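Local coordinates for hypothetical protein APE0754 (Aeropyrum pernix, PDB 1TUA) that is of uncertain function but, as a protein with two K homology (KH) domains, probably binds RNA, at residues 53-56 against 57-61; 131-135 against 136-140; 171-174 against 175-179. All coordinates share one frame; numbering follows the deposited sequence.

Interaction 1 (53-56 against 57-61); sequences EGIP and PVNLM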
ATOM      1  N   GLU A  53     -23.589 -14.556   2.124  1.00 16.78           N
ATOM      2  CA  GLU A  53     -22.676 -15.436   2.877  1.00 17.91           C
ATOM      3  C   GLU A  53     -21.604 -16.123   2.044  1.00 16.59           C
ATOM      4  O   GLU A  53     -20.500 -16.393   2.537  1.00 17.91           O
ATOM      5  CB  GLU A  53     -23.441 -16.517   3.656  1.00 20.89           C
ATOM      6  CG  GLU A  53     -22.534 -17.270   4.638  1.00 26.24           C
ATOM      7  CD  GLU A  53     -23.218 -18.437   5.331  1.00 30.02           C
ATOM      8  OE1 GLU A  53     -24.406 -18.309   5.692  1.00 32.87           O
ATOM      9  OE2 GLU A  53     -22.557 -19.478   5.530  1.00 30.40           O
ATOM     10  N   GLY A  54     -21.937 -16.399   0.787  1.00 14.24           N
ATOM     11  CA  GLY A  54     -21.016 -17.067  -0.113  1.00 11.56           C
ATOM     12  C   GLY A  54     -19.910 -16.212  -0.710  1.00 10.85           C
ATOM     13  O   GLY A  54     -19.115 -16.725  -1.493  1.00  9.85           O
ATOM     14  N   ILE A  55     -19.858 -14.922  -0.374  1.00 10.13           N
ATOM     15  CA  ILE A  55     -18.794 -14.051  -0.887  1.00 10.21           C
ATOM     16  C   ILE A  55     -17.520 -14.537  -0.182  1.00 10.50           C
ATOM     17  O   ILE A  55     -17.486 -14.630   1.041  1.00 12.10           O
ATOM     18  CB  ILE A  55     -19.075 -12.556  -0.543  1.00 10.12           C
ATOM     19  CG1 ILE A  55     -20.289 -12.059  -1.338  1.00  9.94           C
ATOM     20  CG2 ILE A  55     -17.848 -11.695  -0.830  1.00 10.25           C
ATOM     21  CD1 ILE A  55     -20.079 -12.017  -2.829  1.00 10.76           C
ATOM     22  N   PRO A  56     -16.460 -14.858  -0.939  1.00  9.69           N
ATOM     23  CA  PRO A  56     -15.241 -15.339  -0.289  1.00 10.11           C
ATOM     24  C   PRO A  56     -14.483 -14.316   0.545  1.00  9.45           C
ATOM     25  O   PRO A  56     -14.599 -13.109   0.326  1.00  9.29           O
ATOM     26  CB  PRO A  56     -14.419 -15.871  -1.459  1.00 11.00           C
ATOM     27  CG  PRO A  56     -14.771 -14.924  -2.548  1.00 11.94           C
ATOM     28  CD  PRO A  56     -16.278 -14.787  -2.401  1.00 11.10           C
ATOM     29  N   PRO A  57     -13.703 -14.795   1.530  1.00  9.77           N
ATOM     30  CA  PRO A  57     -12.901 -13.952   2.421  1.00  9.37           C
ATOM     31  C   PRO A  57     -11.984 -13.015   1.651  1.00  9.06           C
ATOM     32  O   PRO A  57     -11.832 -11.856   2.021  1.00 10.36           O
ATOM     33  CB  PRO A  57     -12.110 -14.968   3.235  1.00  9.32           C
ATOM     34  CG  PRO A  57     -13.073 -16.094   3.352  1.00 10.67           C
ATOM     35  CD  PRO A  57     -13.625 -16.206   1.947  1.00  9.67           C
ATOM     36  N   VAL A  58     -11.374 -13.512   0.577  1.00 10.06           N
ATOM     37  CA  VAL A  58     -10.465 -12.680  -0.212  1.00 10.47           C
ATOM     38  C   VAL A  58     -11.153 -11.419  -0.751  1.00  9.67           C
ATOM     39  O   VAL A  58     -10.540 -10.357  -0.817  1.00  9.45           O
ATOM     40  CB  VAL A  58      -9.841 -13.489  -1.383  1.00 11.76           C
ATOM     41  CG1 VAL A  58     -10.920 -13.929  -2.355  1.00 12.00           C
ATOM     42  CG2 VAL A  58      -8.773 -12.659  -2.088  1.00 13.12           C
ATOM     43  N   ASN A  59     -12.424 -11.529  -1.128  1.00  9.69           N
ATOM     44  CA  ASN A  59     -13.161 -10.373  -1.641  1.00  8.87           C
ATOM     45  C   ASN A  59     -13.358  -9.340  -0.551  1.00  8.09           C
ATOM     46  O   ASN A  59     -13.195  -8.142  -0.781  1.00  9.05           O
ATOM     47  CB  ASN A  59     -14.531 -10.794  -2.173  1.00  9.36           C
ATOM     48  CG  ASN A  59     -14.452 -11.413  -3.552  1.00 11.60           C
ATOM     49  OD1 ASN A  59     -13.509 -12.145  -3.860  1.00 11.85           O
ATOM     50  ND2 ASN A  59     -15.454 -11.130  -4.391  1.00 10.89           N
ATOM     51  N   LEU A  60     -13.713  -9.820   0.639  1.00  8.32           N
ATOM     52  CA  LEU A  60     -13.942  -8.958   1.795  1.00  8.54           C
ATOM     53  C   LEU A  60     -12.633  -8.306   2.256  1.00  7.91           C
ATOM     54  O   LEU A  60     -12.564  -7.095   2.488  1.00  8.06           O
ATOM     55  CB  LEU A  60     -14.535  -9.785   2.935  1.00  9.02           C
ATOM     56  CG  LEU A  60     -15.019  -9.008   4.157  1.00 11.44           C
ATOM     57  CD1 LEU A  60     -16.283  -8.230   3.804  1.00 14.26           C
ATOM     58  CD2 LEU A  60     -15.303  -9.976   5.289  1.00 12.24           C
ATOM     59  N   MET A  61     -11.595  -9.126   2.371  1.00  7.62           N
ATOM     60  CA  MET A  61     -10.291  -8.656   2.803  1.00  8.19           C
ATOM     61  C   MET A  61      -9.676  -7.638   1.837  1.00  8.63           C
ATOM     62  O   MET A  61      -9.168  -6.602   2.264  1.00  9.69           O
ATOM     63  CB  MET A  61      -9.369  -9.869   3.017  1.00  8.76           C
ATOM     64  CG  MET A  61      -9.827 -10.759   4.187  1.00  8.84           C
ATOM     65  SD  MET A  61      -8.995 -12.371   4.335  1.00 10.15           S
ATOM     66  CE  MET A  61      -7.394 -11.870   4.776  1.00 14.38           C
TER

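Interaction 2 (131-135 against 136-140); sequences INVGE and YEVAI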
ATOM      1  N   ILE A 131       4.303   3.407  -4.500  1.00  9.38           N
ATOM      2  CA  ILE A 131       4.750   3.835  -3.180  1.00  9.64           C
ATOM      3  C   ILE A 131       4.199   5.220  -2.851  1.00 10.71           C
ATOM      4  O   ILE A 131       4.321   6.152  -3.648  1.00 10.44           O
ATOM      5  CB  ILE A 131       6.309   3.873  -3.101  1.00  9.06           C
ATOM      6  CG1 ILE A 131       6.875   2.462  -3.294  1.00  9.80           C
ATOM      7  CG2 ILE A 131       6.763   4.447  -1.760  1.00  8.48           C
ATOM      8  CD1 ILE A 131       8.399   2.388  -3.363  1.00 10.53           C
ATOM      9  N   ASN A 132       3.573   5.343  -1.686  1.00  9.51           N
ATOM     10  CA  ASN A 132       3.041   6.625  -1.253  1.00 11.15           C
ATOM     11  C   ASN A 132       3.720   7.048   0.038  1.00 11.35           C
ATOM     12  O   ASN A 132       3.754   6.294   1.004  1.00 10.78           O
ATOM     13  CB  ASN A 132       1.530   6.555  -1.019  1.00 11.19           C
ATOM     14  CG  ASN A 132       0.936   7.918  -0.704  1.00 12.77           C
ATOM     15  OD1 ASN A 132       0.799   8.306   0.460  1.00 14.03           O
ATOM     16  ND2 ASN A 132       0.612   8.662  -1.746  1.00 11.96           N
ATOM     17  N   VAL A 133       4.277   8.251   0.041  1.00 11.60           N
ATOM     18  CA  VAL A 133       4.931   8.771   1.231  1.00 13.41           C
ATOM     19  C   VAL A 133       3.945   9.724   1.896  1.00 14.50           C
ATOM     20  O   VAL A 133       3.772  10.863   1.455  1.00 14.97           O
ATOM     21  CB  VAL A 133       6.235   9.528   0.882  1.00 12.60           C
ATOM     22  CG1 VAL A 133       6.894  10.043   2.152  1.00 14.56           C
ATOM     23  CG2 VAL A 133       7.182   8.607   0.142  1.00 12.25           C
ATOM     24  N   GLY A 134       3.282   9.244   2.944  1.00 14.87           N
ATOM     25  CA  GLY A 134       2.314  10.072   3.643  1.00 15.64           C
ATOM     26  C   GLY A 134       2.944  10.899   4.745  1.00 17.48           C
ATOM     27  O   GLY A 134       4.139  11.195   4.701  1.00 18.06           O
ATOM     28  N   GLU A 135       2.141  11.266   5.738  1.00 18.53           N
ATOM     29  CA  GLU A 135       2.615  12.067   6.865  1.00 21.21           C
ATOM     30  C   GLU A 135       3.814  11.412   7.552  1.00 19.28           C
ATOM     31  O   GLU A 135       4.863  12.041   7.725  1.00 20.64           O
ATOM     32  CB  GLU A 135       1.480  12.273   7.879  1.00 25.43           C
ATOM     33  CG  GLU A 135       1.856  13.156   9.065  1.00 32.83           C
ATOM     34  CD  GLU A 135       0.661  13.507   9.952  1.00 37.07           C
ATOM     35  OE1 GLU A 135       0.030  12.585  10.517  1.00 39.87           O
ATOM     36  OE2 GLU A 135       0.353  14.715  10.083  1.00 40.65           O
ATOM     37  N   TYR A 136       3.657  10.152   7.946  1.00 17.29           N
ATOM     38  CA  TYR A 136       4.740   9.428   8.601  1.00 16.53           C
ATOM     39  C   TYR A 136       4.721   7.953   8.233  1.00 15.90           C
ATOM     40  O   TYR A 136       5.512   7.167   8.753  1.00 16.55           O
ATOM     41  CB  TYR A 136       4.649   9.595  10.122  1.00 19.18           C
ATOM     42  CG  TYR A 136       3.365   9.075  10.716  1.00 21.20           C
ATOM     43  CD1 TYR A 136       3.227   7.731  11.058  1.00 22.17           C
ATOM     44  CD2 TYR A 136       2.265   9.917  10.887  1.00 23.32           C
ATOM     45  CE1 TYR A 136       2.021   7.236  11.552  1.00 23.56           C
ATOM     46  CE2 TYR A 136       1.053   9.431  11.379  1.00 23.76           C
ATOM     47  CZ  TYR A 136       0.938   8.089  11.707  1.00 23.38           C
ATOM     48  OH  TYR A 136      -0.264   7.595  12.165  1.00 26.21           O
ATOM     49  N   GLU A 137       3.816   7.581   7.332  1.00 14.12           N
ATOM     50  CA  GLU A 137       3.715   6.191   6.884  1.00 13.25           C
ATOM     51  C   GLU A 137       3.991   6.086   5.391  1.00 11.96           C
ATOM     52  O   GLU A 137       3.445   6.862   4.607  1.00 13.07           O
ATOM     53  CB  GLU A 137       2.315   5.643   7.173  1.00 14.14           C
ATOM     54  CG  GLU A 137       2.037   5.424   8.648  1.00 16.65           C
ATOM     55  CD  GLU A 137       0.558   5.472   8.978  1.00 20.48           C
ATOM     56  OE1 GLU A 137      -0.093   6.501   8.675  1.00 22.13           O
ATOM     57  OE2 GLU A 137       0.046   4.484   9.551  1.00 21.81           O
ATOM     58  N   VAL A 138       4.852   5.150   4.999  1.00  9.91           N
ATOM     59  CA  VAL A 138       5.129   4.934   3.579  1.00  9.17           C
ATOM     60  C   VAL A 138       4.426   3.636   3.201  1.00  9.70           C
ATOM     61  O   VAL A 138       4.798   2.558   3.669  1.00 11.31           O
ATOM     62  CB  VAL A 138       6.617   4.794   3.288  1.00  9.69           C
ATOM     63  CG1 VAL A 138       6.826   4.584   1.796  1.00  8.83           C
ATOM     64  CG2 VAL A 138       7.348   6.040   3.757  1.00 10.15           C
ATOM     65  N   ALA A 139       3.389   3.753   2.376  1.00  9.14           N
ATOM     66  CA  ALA A 139       2.598   2.601   1.950  1.00  9.11           C
ATOM     67  C   ALA A 139       3.096   2.072   0.607  1.00  9.59           C
ATOM     68  O   ALA A 139       3.425   2.847  -0.296  1.00  9.78           O
ATOM     69  CB  ALA A 139       1.126   2.994   1.853  1.00 10.58           C
ATOM     70  N   ILE A 140       3.119   0.748   0.478  1.00  8.92           N
ATOM     71  CA  ILE A 140       3.610   0.086  -0.724  1.00  8.26           C
ATOM     72  C   ILE A 140       2.630  -0.968  -1.222  1.00  7.99           C
ATOM     73  O   ILE A 140       2.135  -1.773  -0.440  1.00  9.62           O
ATOM     74  CB  ILE A 140       4.944  -0.635  -0.420  1.00  9.43           C
ATOM     75  CG1 ILE A 140       5.952   0.356   0.168  1.00 10.58           C
ATOM     76  CG2 ILE A 140       5.479  -1.314  -1.677  1.00  8.60           C
ATOM     77  CD1 ILE A 140       7.105  -0.313   0.915  1.00 12.50           C
TER

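Interaction 3 (171-174 against 175-179); sequences ERIM and REIKR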
ATOM      1  N   GLU A 171      18.976  -3.736  -6.529  1.00 20.68           N
ATOM      2  CA  GLU A 171      19.319  -4.308  -7.829  1.00 24.12           C
ATOM      3  C   GLU A 171      19.608  -5.807  -7.668  1.00 24.86           C
ATOM      4  O   GLU A 171      19.123  -6.639  -8.445  1.00 25.64           O
ATOM      5  CB  GLU A 171      20.569  -3.605  -8.365  1.00 27.29           C
ATOM      6  CG  GLU A 171      20.956  -3.953  -9.782  1.00 32.16           C
ATOM      7  CD  GLU A 171      20.398  -2.971 -10.780  1.00 33.56           C
ATOM      8  OE1 GLU A 171      20.500  -1.752 -10.533  1.00 36.87           O
ATOM      9  OE2 GLU A 171      19.867  -3.413 -11.814  1.00 35.68           O
ATOM     10  N   ARG A 172      20.407  -6.138  -6.654  1.00 23.79           N
ATOM     11  CA  ARG A 172      20.767  -7.525  -6.378  1.00 23.80           C
ATOM     12  C   ARG A 172      19.525  -8.323  -6.017  1.00 20.79           C
ATOM     13  O   ARG A 172      19.307  -9.418  -6.533  1.00 18.37           O
ATOM     14  CB  ARG A 172      21.766  -7.600  -5.221  1.00 26.86           C
ATOM     15  CG  ARG A 172      23.031  -6.800  -5.451  1.00 34.79           C
ATOM     16  CD  ARG A 172      23.912  -7.417  -6.527  1.00 39.92           C
ATOM     17  NE  ARG A 172      24.984  -6.507  -6.928  1.00 45.15           N
ATOM     18  CZ  ARG A 172      25.855  -5.952  -6.088  1.00 47.26           C
ATOM     19  NH1 ARG A 172      25.792  -6.210  -4.785  1.00 47.91           N
ATOM     20  NH2 ARG A 172      26.789  -5.132  -6.550  1.00 48.21           N
ATOM     21  N   ILE A 173      18.719  -7.764  -5.121  1.00 17.61           N
ATOM     22  CA  ILE A 173      17.497  -8.416  -4.677  1.00 17.91           C
ATOM     23  C   ILE A 173      16.516  -8.648  -5.823  1.00 16.38           C
ATOM     24  O   ILE A 173      15.960  -9.741  -5.959  1.00 15.45           O
ATOM     25  CB  ILE A 173      16.783  -7.577  -3.583  1.00 19.29           C
ATOM     26  CG1 ILE A 173      17.675  -7.465  -2.342  1.00 20.42           C
ATOM     27  CG2 ILE A 173      15.443  -8.204  -3.233  1.00 18.21           C
ATOM     28  CD1 ILE A 173      18.029  -8.788  -1.711  1.00 22.78           C
ATOM     29  N   MET A 174      16.305  -7.624  -6.648  1.00 15.11           N
ATOM     30  CA  MET A 174      15.364  -7.728  -7.760  1.00 15.27           C
ATOM     31  C   MET A 174      15.846  -8.597  -8.920  1.00 16.65           C
ATOM     32  O   MET A 174      15.043  -9.274  -9.564  1.00 15.61           O
ATOM     33  CB  MET A 174      14.985  -6.335  -8.266  1.00 13.65           C
ATOM     34  CG  MET A 174      14.018  -5.585  -7.343  1.00 15.18           C
ATOM     35  SD  MET A 174      12.437  -6.451  -7.061  1.00  6.31           S
ATOM     36  CE  MET A 174      11.941  -6.762  -8.735  1.00 13.43           C
ATOM     37  N   ARG A 175      17.146  -8.585  -9.197  1.00 16.82           N
ATOM     38  CA  ARG A 175      17.663  -9.413 -10.275  1.00 18.01           C
ATOM     39  C   ARG A 175      17.479 -10.881  -9.862  1.00 19.23           C
ATOM     40  O   ARG A 175      17.169 -11.744 -10.681  1.00 20.50           O
ATOM     41  CB  ARG A 175      19.141  -9.089 -10.540  1.00 19.12           C
ATOM     42  CG  ARG A 175      19.681  -9.769 -11.794  1.00 21.44           C
ATOM     43  CD  ARG A 175      21.101  -9.362 -12.148  1.00 20.55           C
ATOM     44  NE  ARG A 175      21.682 -10.376 -13.021  1.00 23.66           N
ATOM     45  CZ  ARG A 175      22.966 -10.445 -13.359  1.00 26.08           C
ATOM     46  NH1 ARG A 175      23.832  -9.546 -12.904  1.00 24.83           N
ATOM     47  NH2 ARG A 175      23.391 -11.440 -14.130  1.00 26.04           N
ATOM     48  N   GLU A 176      17.636 -11.148  -8.570  1.00 21.40           N
ATOM     49  CA  GLU A 176      17.479 -12.492  -8.020  1.00 23.56           C
ATOM     50  C   GLU A 176      16.026 -12.967  -8.149  1.00 22.92           C
ATOM     51  O   GLU A 176      15.760 -14.109  -8.532  1.00 23.05           O
ATOM     52  CB  GLU A 176      17.892 -12.480  -6.547  1.00 28.61           C
ATOM     53  CG  GLU A 176      17.813 -13.817  -5.843  1.00 36.79           C
ATOM     54  CD  GLU A 176      17.855 -13.661  -4.326  1.00 43.70           C
ATOM     55  OE1 GLU A 176      18.757 -12.945  -3.824  1.00 44.75           O
ATOM     56  OE2 GLU A 176      16.985 -14.251  -3.637  1.00 46.59           O
ATOM     57  N   ILE A 177      15.090 -12.082  -7.820  1.00 20.57           N
ATOM     58  CA  ILE A 177      13.664 -12.394  -7.894  1.00 19.00           C
ATOM     59  C   ILE A 177      13.233 -12.685  -9.334  1.00 17.96           C
ATOM     60  O   ILE A 177      12.568 -13.689  -9.611  1.00 17.20           O
ATOM     61  CB  ILE A 177      12.822 -11.213  -7.329  1.00 17.65           C
ATOM     62  CG1 ILE A 177      13.077 -11.081  -5.826  1.00 17.54           C
ATOM     63  CG2 ILE A 177      11.338 -11.426  -7.607  1.00 16.44           C
ATOM     64  CD1 ILE A 177      12.483  -9.837  -5.207  1.00 17.67           C
ATOM     65  N   LYS A 178      13.625 -11.807 -10.251  1.00 17.94           N
ATOM     66  CA  LYS A 178      13.262 -11.970 -11.647  1.00 19.93           C
ATOM     67  C   LYS A 178      13.974 -13.154 -12.289  1.00 21.19           C
ATOM     68  O   LYS A 178      13.398 -13.850 -13.120  1.00 21.14           O
ATOM     69  CB  LYS A 178      13.565 -10.691 -12.426  1.00 20.65           C
ATOM     70  CG  LYS A 178      12.700  -9.512 -12.035  1.00 23.49           C
ATOM     71  CD  LYS A 178      12.961  -8.350 -12.967  1.00 27.81           C
ATOM     72  CE  LYS A 178      12.044  -7.190 -12.673  1.00 31.29           C
ATOM     73  NZ  LYS A 178      12.291  -6.075 -13.630  1.00 34.32           N
ATOM     74  N   ARG A 179      15.227 -13.382 -11.912  1.00 23.21           N
ATOM     75  CA  ARG A 179      15.960 -14.510 -12.471  1.00 24.65           C
ATOM     76  C   ARG A 179      15.233 -15.798 -12.101  1.00 24.86           C
ATOM     77  O   ARG A 179      14.991 -16.655 -12.953  1.00 24.79           O
ATOM     78  CB  ARG A 179      17.395 -14.544 -11.934  1.00 27.22           C
ATOM     79  CG  ARG A 179      18.227 -15.714 -12.463  1.00 29.68           C
ATOM     80  CD  ARG A 179      19.719 -15.400 -12.428  1.00 32.48           C
ATOM     81  NE  ARG A 179      20.531 -16.495 -12.954  1.00 35.17           N
ATOM     82  CZ  ARG A 179      20.739 -17.643 -12.317  1.00 37.85           C
ATOM     83  NH1 ARG A 179      20.195 -17.849 -11.119  1.00 38.41           N
ATOM     84  NH2 ARG A 179      21.489 -18.590 -12.876  1.00 38.07           N
TER

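Interaction 1 (53-56 against 57-61)
The carbonyl oxygen of P56 is gripped by two backbone N-H groups from the opening turn of helix 57-72, though neither bond is strong. N59 N lies 3.1 Å from P56 O but donates at a bent 130°, a weak bond. L60 N approaches the same oxygen more directly, at 160°, yet its longer separation of 3.4 Å from P56 O makes this bond weak as well. The principle illustrated is that the carbonyl of the residue just before a helix points along the axis and accepts from N-H groups at the end of the first turn; P56, at the N-cap position, does so here, with L60 in the i to i+4 manner. P57 follows as the first helical residue, a place that suits proline because no N-H is demanded of it there. The helix so begun is the third of the type I KH fold and follows strand 45-50, third in sequence and central in the sheet. Side chains also meet here. The ring of P56 meets the amide of N59 obliquely, its CG 3.3 Å from N59 OD1 and 3.7 Å from N59 CG. The N59 side chain swings back over the proline because its CG stands beside its own backbone N (chi1 -79°). N59 ND2, meanwhile, is hydrogen-bonded to the carbonyl oxygen of T33, tying the helix start to the end of helix 24-33. One residue before P56, I55 CG2 touches N59 CB at 3.7 Å, the two side chains crossing at about a right angle. V58 CG1 lies 4.0 Å from P56 CG, while L60 is buried against I6, V48 and P50.

Interaction 2 (131-135 against 136-140)
This local contact is an antiparallel beta hairpin that pairs the edge strand 130-133 of the second three-stranded sheet with its central strand 137-141. N132 and A139 make a hydrogen-bonded pair, and V133 faces V138 across a non-hydrogen-bonded one. N132 N to A139 O measures 2.9 Å and is nearly straight at 168°; A139 N returns a bond to N132 O. Nearer the turn, G134 N donates to E137 O at 2.9 Å, closing the loop made by E135 and Y136. One face carries I131, V133, V138 and I140. There I131 CG2 meets V138 CG1 at 3.6 Å, V138 CG1 standing anti to the backbone N (chi1 -180°), while the side chains of I131 and I140 lie side by side, their CG1 atoms 4.2 Å apart. Helices 102-113 and 144-158 pack on this face, through V133 and I140 respectively. On the opposite face, N132 and A139 touch F74.

At the turn, the extended chain of E135 brings OE1 to the edge of the Y136 ring, in its plane, 3.4 Å from CE2; the carboxylate and ring planes are 21° apart. The ring also makes a cation-pi contact with K95 and touches L105. With the ring cut back to an alanine here, K95 would probably lose its cation-pi partner and E135 OE1 the ring edge it lies against, with a gap beside L105. The neighbouring E137 reaches K11 through a salt bridge from OE1, joining the hairpin to the first KH domain. The arrangement is that of the second and third strands of a type I KH sheet, the turn in the position of the variable loop.

Interaction 3 (171-174 against 175-179)
E171 begins a run of i to i+4 backbone bonds that shows, over about two turns, how a long helix sorts its side chains while its main chain repeats. Its carbonyl O accepts from R175 N at 2.9 Å, and its side chain reaches over to M126 of helix 118-127. At R172 the pattern continues, with the carbonyl O 3.2 Å from E176 N. The E176 carboxylate is answered one turn further on by R180, through a salt bridge from OE2 to NH2.

I173 brings the first apolar contact. I177 N donates to I173 O at 3.1 Å, and I177 CG1, set beside its own backbone N by a first torsion of -67°, lies 3.2 Å from the same carbonyl oxygen. The chain of I177 then continues so that CD1 comes within 3.9 Å of I173 CG2, the two isoleucines crossing at a slant. Both pack on helix 144-158, I173 against A149 and I177 against E145 and R146.

M174 closes the set. Its carbonyl O receives K178 N in a bond of 3.0 Å that is almost straight, at 170°. The thioether is bent at chi2 and chi3, which carries SD to 3.9 Å from I177 CD1 and CE to 4.0 Å from K178 CE. M174 also touches T127. K178 CB and CG lie along M174 O, its CE meets the methionine methyl, and NZ leads farther from that methyl. I173, M174 and I177 thus face the neighbouring helices, with E171 and K178 flanking them where they touch M126 and R146, while R172, R175 and E176 are exposed; the chemistry is amphipathic in character, apolar branches laid on the domain and charged groups beside and beyond them.

Overall arrangement
The three interactions follow one another along the chain without touching: nearest atoms are about 13 Å apart between interactions 1 and 2, about 10 Å between 2 and 3, and about 21 Å between 1 and 3. Interaction 2 lies nearest the middle, its centre about 8 Å from that of the chain, while the centres of interactions 1 and 3 sit about 20 and 21 Å out. Helix 144-158 mediates between interactions 2 and 3: I140 packs on one part of it, and I173 and I177 on another. Interactions 1 and 2 fall in the two KH domains, one at a helix start, the other in a hairpin. No ligand marks a site, so any RNA-binding role remains an inference.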